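Local coordinates for protein intimin (Escherichia coli, PDB 1F00) that acts as a cell-adhesion protein of enteropathogenic bacteria, binding the receptor Tir on host cells through the C-type lectin-like tip of a rod that also contains Ig-like domains, at residues Ile6-Thr11 and Ile21-Lys26; Gly46-Ser51 and Val63-Thr68; Leu120-Val125 and Glu231-Ser236. All coordinates share one frame; numbering follows the deposited sequence.

Contact 1. Residues Ile6-Thr11 and Ile21-Lys26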
loop_
_atom_site.group_PDB
_atom_site.type_symbol
_atom_site.label_atom_id
_atom_site.label_comp_id
_atom_site.label_asym_id
_atom_site.label_seq_id
_atom_site.Cartn_x
_atom_site.Cartn_y
_atom_site.Cartn_z
ATOM N N ILE A 6 32.344 -22.195 -1.818
ATOM C CA ILE A 6 32.173 -20.759 -1.652
ATOM C C ILE A 6 30.673 -20.518 -1.764
ATOM O O ILE A 6 30.104 -20.511 -2.856
ATOM C CB ILE A 6 32.976 -19.962 -2.716
ATOM C CG1 ILE A 6 32.811 -18.462 -2.470
ATOM C CG2 ILE A 6 32.544 -20.355 -4.120
ATOM C CD1 ILE A 6 33.849 -17.609 -3.187
ATOM N N LYS A 7 30.035 -20.356 -0.607
ATOM C CA LYS A 7 28.592 -20.179 -0.530
ATOM C C LYS A 7 28.148 -18.858 0.081
ATOM O O LYS A 7 28.904 -18.205 0.788
ATOM C CB LYS A 7 27.979 -21.304 0.310
ATOM C CG LYS A 7 28.371 -22.715 -0.089
ATOM C CD LYS A 7 27.778 -23.713 0.896
ATOM C CE LYS A 7 28.096 -25.146 0.512
ATOM N NZ LYS A 7 27.572 -26.113 1.522
ATOM N N ALA A 8 26.903 -18.488 -0.203
ATOM C CA ALA A 8 26.286 -17.282 0.340
ATOM C C ALA A 8 25.000 -17.778 0.995
ATOM O O ALA A 8 24.263 -18.557 0.388
ATOM C CB ALA A 8 25.972 -16.300 -0.774
ATOM N N ASP A 9 24.724 -17.352 2.225
ATOM C CA ASP A 9 23.516 -17.813 2.900
ATOM C C ASP A 9 22.219 -17.299 2.267
ATOM O O ASP A 9 21.166 -17.906 2.432
ATOM C CB ASP A 9 23.547 -17.454 4.390
ATOM C CG ASP A 9 23.553 -15.962 4.638
ATOM O OD1 ASP A 9 23.200 -15.563 5.767
ATOM O OD2 ASP A 9 23.919 -15.192 3.725
ATOM N N LYS A 10 22.299 -16.186 1.543
ATOM C CA LYS A 10 21.132 -15.607 0.871
ATOM C C LYS A 10 21.610 -14.870 -0.379
ATOM O O LYS A 10 22.732 -14.367 -0.411
ATOM C CB LYS A 10 20.406 -14.615 1.795
ATOM C CG LYS A 10 21.299 -13.491 2.288
ATOM C CD LYS A 10 20.515 -12.265 2.772
ATOM C CE LYS A 10 19.722 -12.526 4.028
ATOM N NZ LYS A 10 19.061 -11.271 4.509
ATOM N N THR A 11 20.759 -14.788 -1.399
ATOM C CA THR A 11 21.135 -14.108 -2.637
ATOM C C THR A 11 20.477 -12.740 -2.815
ATOM O O THR A 11 20.654 -12.083 -3.845
ATOM C CB THR A 11 20.810 -14.977 -3.863
ATOM O OG1 THR A 11 19.398 -15.196 -3.935
ATOM C CG2 THR A 11 21.517 -16.318 -3.754
ATOM N N ILE A 21 24.867 -10.313 4.045
ATOM C CA ILE A 21 24.927 -11.605 3.398
ATOM C C ILE A 21 26.247 -12.199 3.864
ATOM O O ILE A 21 27.292 -11.559 3.753
ATOM C CB ILE A 21 24.923 -11.464 1.863
ATOM C CG1 ILE A 21 23.567 -10.910 1.407
ATOM C CG2 ILE A 21 25.213 -12.810 1.213
ATOM C CD1 ILE A 21 23.374 -10.868 -0.097
ATOM N N THR A 22 26.200 -13.405 4.413
ATOM C CA THR A 22 27.418 -14.032 4.888
ATOM C C THR A 22 27.931 -15.077 3.908
ATOM O O THR A 22 27.194 -15.960 3.465
ATOM C CB THR A 22 27.233 -14.650 6.309
ATOM O OG1 THR A 22 28.225 -15.659 6.536
ATOM C CG2 THR A 22 25.867 -15.241 6.472
ATOM N N TYR A 23 29.201 -14.933 3.551
ATOM C CA TYR A 23 29.857 -15.846 2.632
ATOM C C TYR A 23 30.717 -16.815 3.421
ATOM O O TYR A 23 31.422 -16.422 4.352
ATOM C CB TYR A 23 30.737 -15.073 1.644
ATOM C CG TYR A 23 29.968 -14.204 0.678
ATOM C CD1 TYR A 23 29.454 -12.970 1.073
ATOM C CD2 TYR A 23 29.737 -14.626 -0.630
ATOM C CE1 TYR A 23 28.731 -12.177 0.187
ATOM C CE2 TYR A 23 29.017 -13.847 -1.519
ATOM C CZ TYR A 23 28.517 -12.623 -1.106
ATOM O OH TYR A 23 27.815 -11.839 -1.989
ATOM N N THR A 24 30.654 -18.086 3.054
ATOM C CA THR A 24 31.446 -19.089 3.737
ATOM C C THR A 24 32.274 -19.874 2.728
ATOM O O THR A 24 31.739 -20.430 1.771
ATOM C CB THR A 24 30.547 -20.062 4.534
ATOM O OG1 THR A 24 29.729 -19.322 5.453
ATOM C CG2 THR A 24 31.405 -21.049 5.319
ATOM N N VAL A 25 33.588 -19.889 2.931
ATOM C CA VAL A 25 34.476 -20.632 2.046
ATOM C C VAL A 25 35.133 -21.759 2.826
ATOM O O VAL A 25 35.230 -21.711 4.053
ATOM C CB VAL A 25 35.595 -19.742 1.448
ATOM C CG1 VAL A 25 35.001 -18.705 0.518
ATOM C CG2 VAL A 25 36.387 -19.075 2.561
ATOM N N LYS A 26 35.569 -22.784 2.108
ATOM C CA LYS A 26 36.238 -23.911 2.737
ATOM C C LYS A 26 37.525 -24.147 1.964
ATOM O O LYS A 26 37.516 -24.209 0.734
ATOM C CB LYS A 26 35.351 -25.156 2.690
ATOM C CG LYS A 26 35.954 -26.363 3.388
ATOM C CD LYS A 26 34.999 -27.544 3.397
ATOM C CE LYS A 26 35.591 -28.712 4.174
ATOM N NZ LYS A 26 34.671 -29.878 4.249
#
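A chi1 of 64° sets CG of D9 between its backbone N and carbonyl carbon, which swings the carboxylate across to T22, and the same torsion in K10 (57°) lays its CG across I21. The setting is an antiparallel strand pair of a bacterial Ig-like domain, 2-8 against 21-29, and illustrates how a side chain can continue a ladder past a strand's end. K7 and T24 form the regular hydrogen-bonded pair, with K7 N to T24 O and T24 N to K7 O both 2.9 Å. Two residues on, past the non-hydrogen-bonded pair of A8 and Y23, D9 N still donates to T22 O at 3.1 Å, but the return bond runs from T22 N to D9 OD2, 3.0 Å away and met from above the carboxylate plane.

I6 and V25 lie side by side on the sheet face of A8 and Y23, their CG1 atoms 3.7 Å apart. The A8 methyl approaches the Y23 ring obliquely at CE2. K10 NZ forms a salt bridge with D19, while its aliphatic part rests on I21, K10 CG 3.5 Å from I21 CG1. K10 O, buried without a hydrogen-bonding partner, sits 3.3 Å from I21 CG2.

Contact 2. Residues Gly46-Ser51 and Val63-Thr68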
loop_
_atom_site.group_PDB
_atom_site.type_symbol
_atom_site.label_atom_id
_atom_site.label_comp_id
_atom_site.label_asym_id
_atom_site.label_seq_id
_atom_site.Cartn_x
_atom_site.Cartn_y
_atom_site.Cartn_z
ATOM N N GLY A 46 29.416 -2.813 -2.324
ATOM C CA GLY A 46 29.130 -2.990 -0.913
ATOM C C GLY A 46 30.333 -2.899 0.004
ATOM O O GLY A 46 31.422 -2.518 -0.419
ATOM N N LYS A 47 30.122 -3.250 1.271
ATOM C CA LYS A 47 31.167 -3.221 2.291
ATOM C C LYS A 47 31.366 -4.581 2.947
ATOM O O LYS A 47 30.431 -5.161 3.495
ATOM C CB LYS A 47 30.818 -2.210 3.389
ATOM C CG LYS A 47 31.238 -0.777 3.120
ATOM C CD LYS A 47 31.052 0.065 4.384
ATOM C CE LYS A 47 31.635 1.462 4.231
ATOM N NZ LYS A 47 30.969 2.232 3.143
ATOM N N LEU A 48 32.593 -5.082 2.904
ATOM C CA LEU A 48 32.916 -6.364 3.511
ATOM C C LEU A 48 33.327 -6.161 4.966
ATOM O O LEU A 48 34.041 -5.210 5.288
ATOM C CB LEU A 48 34.063 -7.032 2.749
ATOM C CG LEU A 48 33.747 -7.573 1.354
ATOM C CD1 LEU A 48 35.035 -7.817 0.584
ATOM C CD2 LEU A 48 32.939 -8.860 1.489
ATOM N N SER A 49 32.870 -7.051 5.842
ATOM C CA SER A 49 33.210 -6.964 7.257
ATOM C C SER A 49 34.727 -6.877 7.413
ATOM O O SER A 49 35.242 -6.025 8.142
ATOM C CB SER A 49 32.676 -8.190 8.003
ATOM O OG SER A 49 33.145 -9.395 7.421
ATOM N N ASN A 50 35.433 -7.760 6.713
ATOM C CA ASN A 50 36.895 -7.800 6.744
ATOM C C ASN A 50 37.412 -8.251 5.381
ATOM O O ASN A 50 36.769 -9.054 4.709
ATOM C CB ASN A 50 37.381 -8.770 7.826
ATOM C CG ASN A 50 37.168 -8.235 9.229
ATOM O OD1 ASN A 50 37.714 -7.191 9.597
ATOM N ND2 ASN A 50 36.375 -8.948 10.023
ATOM N N SER A 51 38.565 -7.732 4.973
ATOM C CA SER A 51 39.137 -8.106 3.684
ATOM C C SER A 51 39.917 -9.416 3.787
ATOM O O SER A 51 40.157 -10.086 2.784
ATOM C CB SER A 51 40.054 -6.996 3.167
ATOM O OG SER A 51 41.151 -6.800 4.039
ATOM N N VAL A 63 32.859 -14.174 6.111
ATOM C CA VAL A 63 32.813 -12.712 6.078
ATOM C C VAL A 63 31.400 -12.280 5.680
ATOM O O VAL A 63 30.654 -13.063 5.092
ATOM C CB VAL A 63 33.813 -12.129 5.061
ATOM C CG1 VAL A 63 35.235 -12.495 5.456
ATOM C CG2 VAL A 63 33.491 -12.641 3.663
ATOM N N THR A 64 31.034 -11.043 6.006
ATOM C CA THR A 64 29.706 -10.534 5.674
ATOM C C THR A 64 29.774 -9.330 4.743
ATOM O O THR A 64 30.760 -8.592 4.733
ATOM C CB THR A 64 28.926 -10.130 6.941
ATOM O OG1 THR A 64 29.673 -9.153 7.672
ATOM C CG2 THR A 64 28.679 -11.342 7.823
ATOM N N LEU A 65 28.712 -9.139 3.965
ATOM C CA LEU A 65 28.630 -8.041 3.005
ATOM C C LEU A 65 27.342 -7.240 3.207
ATOM O O LEU A 65 26.272 -7.813 3.402
ATOM C CB LEU A 65 28.646 -8.604 1.575
ATOM C CG LEU A 65 28.872 -7.729 0.332
ATOM C CD1 LEU A 65 28.414 -8.507 -0.892
ATOM C CD2 LEU A 65 28.101 -6.432 0.405
ATOM N N THR A 66 27.459 -5.917 3.154
ATOM C CA THR A 66 26.310 -5.023 3.286
ATOM C C THR A 66 26.448 -3.972 2.190
ATOM O O THR A 66 27.502 -3.872 1.558
ATOM C CB THR A 66 26.291 -4.311 4.650
ATOM O OG1 THR A 66 27.449 -3.479 4.770
ATOM C CG2 THR A 66 26.289 -5.328 5.779
ATOM N N SER A 67 25.398 -3.192 1.954
ATOM C CA SER A 67 25.454 -2.163 0.922
ATOM C C SER A 67 24.476 -1.026 1.196
ATOM O O SER A 67 23.414 -1.238 1.784
ATOM C CB SER A 67 25.156 -2.783 -0.447
ATOM O OG SER A 67 25.296 -1.830 -1.486
ATOM N N THR A 68 24.841 0.180 0.771
ATOM C CA THR A 68 23.980 1.342 0.958
ATOM C C THR A 68 23.277 1.683 -0.350
ATOM O O THR A 68 22.393 2.539 -0.388
ATOM C CB THR A 68 24.777 2.579 1.429
ATOM O OG1 THR A 68 25.752 2.932 0.442
ATOM C CG2 THR A 68 25.470 2.291 2.750
#
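K47, S49 and V63 lose the most surface where the short outer strand 47-48 runs antiparallel to strand 60-66 in the Ig-like sandwich. K47 supplies the regular part of the ladder. Its N donates to T66 O at 2.7 Å and its O accepts from T66 N at 3.1 Å, while its CB passes the T66 hydroxyl and the rest of the chain leads away. Just before it, G46, with a positive phi of 104°, sets its bare CA 3.1 Å from T66 O.

S49 shows what happens where regular pairing stops. Its N still bonds to T64 O at 2.8 Å, but its hydroxyl does the work of a carbonyl: chi1 of 55° tucks OG between the backbone N and the carbonyl carbon, facing T64 N. The resulting bond from T64 N to S49 OG is 3.0 Å long and almost straight (174°). A tight flank accompanies it, the T64 hydroxyl oxygen OG1 lying 3.2 Å from S49 CB.

V63 lies at the far end, its CB beside S49 OG (3.7 Å). Its CG2 loosely approaches L48 CD2, and both residues pack on F41 of strand 38-43, in the facing sheet of the sandwich. The other methyl, V63 CG1, lies 3.8 Å from N50 O, a buried carbonyl oxygen that has no hydrogen-bonding partner.

Contact 3. Residues Leu120-Val125 and Glu231-Ser236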
loop_
_atom_site.group_PDB
_atom_site.type_symbol
_atom_site.label_atom_id
_atom_site.label_comp_id
_atom_site.label_asym_id
_atom_site.label_seq_id
_atom_site.Cartn_x
_atom_site.Cartn_y
_atom_site.Cartn_z
ATOM N N LEU A 120 -16.513 8.097 0.808
ATOM C CA LEU A 120 -17.648 7.805 -0.044
ATOM C C LEU A 120 -17.531 6.277 -0.047
ATOM O O LEU A 120 -16.454 5.749 -0.335
ATOM C CB LEU A 120 -17.407 8.342 -1.458
ATOM C CG LEU A 120 -18.400 7.905 -2.536
ATOM C CD1 LEU A 120 -19.802 8.386 -2.176
ATOM C CD2 LEU A 120 -17.969 8.482 -3.885
ATOM N N GLN A 121 -18.592 5.556 0.292
ATOM C CA GLN A 121 -18.474 4.098 0.289
ATOM C C GLN A 121 -18.092 3.596 -1.098
ATOM O O GLN A 121 -18.677 4.009 -2.102
ATOM C CB GLN A 121 -19.775 3.417 0.726
ATOM C CG GLN A 121 -19.562 1.930 1.007
ATOM C CD GLN A 121 -20.821 1.192 1.444
ATOM O OE1 GLN A 121 -20.756 0.289 2.271
ATOM N NE2 GLN A 121 -21.961 1.561 0.878
ATOM N N TYR A 122 -17.105 2.707 -1.142
ATOM C CA TYR A 122 -16.616 2.134 -2.388
ATOM C C TYR A 122 -15.799 3.133 -3.194
ATOM O O TYR A 122 -15.568 2.949 -4.385
ATOM C CB TYR A 122 -17.784 1.571 -3.209
ATOM C CG TYR A 122 -18.530 0.500 -2.440
ATOM C CD1 TYR A 122 -19.922 0.502 -2.365
ATOM C CD2 TYR A 122 -17.834 -0.480 -1.728
ATOM C CE1 TYR A 122 -20.604 -0.440 -1.588
ATOM C CE2 TYR A 122 -18.502 -1.424 -0.952
ATOM C CZ TYR A 122 -19.885 -1.399 -0.884
ATOM O OH TYR A 122 -20.546 -2.325 -0.114
ATOM N N GLY A 123 -15.372 4.201 -2.527
ATOM C CA GLY A 123 -14.515 5.172 -3.176
ATOM C C GLY A 123 -13.212 4.410 -3.350
ATOM O O GLY A 123 -12.972 3.435 -2.627
ATOM N N GLN A 124 -12.371 4.826 -4.291
ATOM C CA GLN A 124 -11.119 4.120 -4.529
ATOM C C GLN A 124 -9.883 5.017 -4.566
ATOM O O GLN A 124 -9.927 6.136 -5.073
ATOM C CB GLN A 124 -11.230 3.337 -5.839
ATOM C CG GLN A 124 -12.327 2.286 -5.815
ATOM C CD GLN A 124 -12.612 1.708 -7.181
ATOM O OE1 GLN A 124 -12.990 2.430 -8.107
ATOM N NE2 GLN A 124 -12.439 0.400 -7.317
ATOM N N VAL A 125 -8.782 4.513 -4.012
ATOM C CA VAL A 125 -7.526 5.250 -3.999
ATOM C C VAL A 125 -6.394 4.338 -4.466
ATOM O O VAL A 125 -6.480 3.113 -4.342
ATOM C CB VAL A 125 -7.184 5.790 -2.588
ATOM C CG1 VAL A 125 -8.314 6.669 -2.085
ATOM C CG2 VAL A 125 -6.926 4.633 -1.617
ATOM N N GLU A 231 -15.923 2.703 -9.963
ATOM C CA GLU A 231 -16.546 1.505 -10.511
ATOM C C GLU A 231 -17.966 1.247 -10.026
ATOM O O GLU A 231 -18.876 1.024 -10.826
ATOM C CB GLU A 231 -15.664 0.293 -10.183
ATOM C CG GLU A 231 -16.121 -1.027 -10.769
ATOM C CD GLU A 231 -16.217 -0.989 -12.283
ATOM O OE1 GLU A 231 -15.379 -0.311 -12.919
ATOM O OE2 GLU A 231 -17.125 -1.650 -12.837
ATOM N N TYR A 232 -18.152 1.286 -8.713
ATOM C CA TYR A 232 -19.452 1.020 -8.116
ATOM C C TYR A 232 -20.600 1.909 -8.599
ATOM O O TYR A 232 -21.726 1.443 -8.718
ATOM C CB TYR A 232 -19.351 1.126 -6.595
ATOM C CG TYR A 232 -20.611 0.723 -5.865
ATOM C CD1 TYR A 232 -20.915 -0.620 -5.639
ATOM C CD2 TYR A 232 -21.490 1.686 -5.375
ATOM C CE1 TYR A 232 -22.065 -0.990 -4.926
ATOM C CE2 TYR A 232 -22.640 1.328 -4.668
ATOM C CZ TYR A 232 -22.918 -0.006 -4.445
ATOM O OH TYR A 232 -24.028 -0.349 -3.713
ATOM N N TYR A 233 -20.322 3.183 -8.861
ATOM C CA TYR A 233 -21.372 4.109 -9.297
ATOM C C TYR A 233 -21.261 4.510 -10.771
ATOM O O TYR A 233 -21.924 5.452 -11.212
ATOM C CB TYR A 233 -21.339 5.394 -8.451
ATOM C CG TYR A 233 -21.284 5.180 -6.951
ATOM C CD1 TYR A 233 -20.062 5.076 -6.284
ATOM C CD2 TYR A 233 -22.455 5.100 -6.195
ATOM C CE1 TYR A 233 -20.005 4.898 -4.895
ATOM C CE2 TYR A 233 -22.414 4.920 -4.809
ATOM C CZ TYR A 233 -21.184 4.820 -4.166
ATOM O OH TYR A 233 -21.141 4.635 -2.801
ATOM N N LYS A 234 -20.452 3.795 -11.541
ATOM C CA LYS A 234 -20.265 4.175 -12.939
ATOM C C LYS A 234 -21.534 4.292 -13.780
ATOM O O LYS A 234 -21.560 5.059 -14.740
ATOM C CB LYS A 234 -19.266 3.235 -13.624
ATOM C CG LYS A 234 -19.723 1.805 -13.807
ATOM C CD LYS A 234 -18.667 1.017 -14.582
ATOM C CE LYS A 234 -19.106 -0.413 -14.843
ATOM N NZ LYS A 234 -18.051 -1.191 -15.556
ATOM N N SER A 235 -22.592 3.571 -13.416
ATOM C CA SER A 235 -23.830 3.631 -14.191
ATOM C C SER A 235 -24.712 4.852 -13.908
ATOM O O SER A 235 -25.706 5.061 -14.596
ATOM C CB SER A 235 -24.664 2.362 -13.969
ATOM O OG SER A 235 -25.192 2.322 -12.650
ATOM N N SER A 236 -24.364 5.654 -12.904
ATOM C CA SER A 236 -25.172 6.826 -12.568
ATOM C C SER A 236 -24.667 8.122 -13.177
ATOM O O SER A 236 -23.484 8.445 -13.075
ATOM C CB SER A 236 -25.253 7.014 -11.045
ATOM O OG SER A 236 -26.006 5.989 -10.435
HETATM O O HOH W 1 -16.058 1.383 -6.717
#
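Y122 and Y232 meet where a type II beta turn, L120 to G123, of an Ig-like domain abuts a loop of the C-type lectin-like domain; the contact is an instance of aromatic residues meeting at the junction of consecutive domains.

Ring contacts come first. Y122 occupies the third position of the turn, with the positive phi usual there. Its chi1 of -59° sets CG anti to the carbonyl carbon and the ring against Y232, whose own chi1 of -174° turns its ring to meet it. Y122 CD1 stands over the centre of the Y232 ring, 3.6 Å from Y232 CG, but the two planes are inclined by 44°, so the pair is neither a parallel stack nor edge-to-face. The tyrosines form a series: Y232 CD2 in turn lies over the face of the Y233 ring, and Q121 CG backs Y122 on the side opposite Y232.

Apolar contact is slighter. L120 and Y233 run alongside each other, heading opposite ways, with L120 CG 4.1 Å from Y233 CE1, and L120 also packs on W224 of helix 214-224.

Each of the two direct hydrogen bonds pairs a backbone atom with a side chain. The phenol of Y233 donates to Q121 O at 2.6 Å; the acceptor lies at the edge of the ring, in its plane, while the hydroxyl is tilted out of the carbonyl plane. E231 N makes a weak bond of 3.5 Å to Q124 OE1, and the same amide gives its NE2 to T156 OG1, so both ends of the group have partners. Within the loop, a salt bridge joins K234 NZ to E231 OE2. Between the E231-Q124 and Y233-Q121 bonds, one water bridges the backbones, donating to Y122 O and accepting from Y232 N, each 2.9 Å from its oxygen.

From the N terminus, the chain first doubles back at contact 1, closing the loop of residues 12-20, and later at contact 2, which closes residues 52-62. Contact 3 opens only at residue 120 and spans 105 residues to close at residue 231. The three follow in series, none nested or crossed. Contacts 1 and 2 share one sheet of the first Ig-like domain: neighbouring strands 21-29 and 60-66 join them, probably through hydrogen bonds of I21 O with L65 N and Y23 N with V63 O. Contact 3, its centre about 51 Å from each of theirs, lies across the chain's centre and ties the later Ig-like domain to the C-type lectin-like domain.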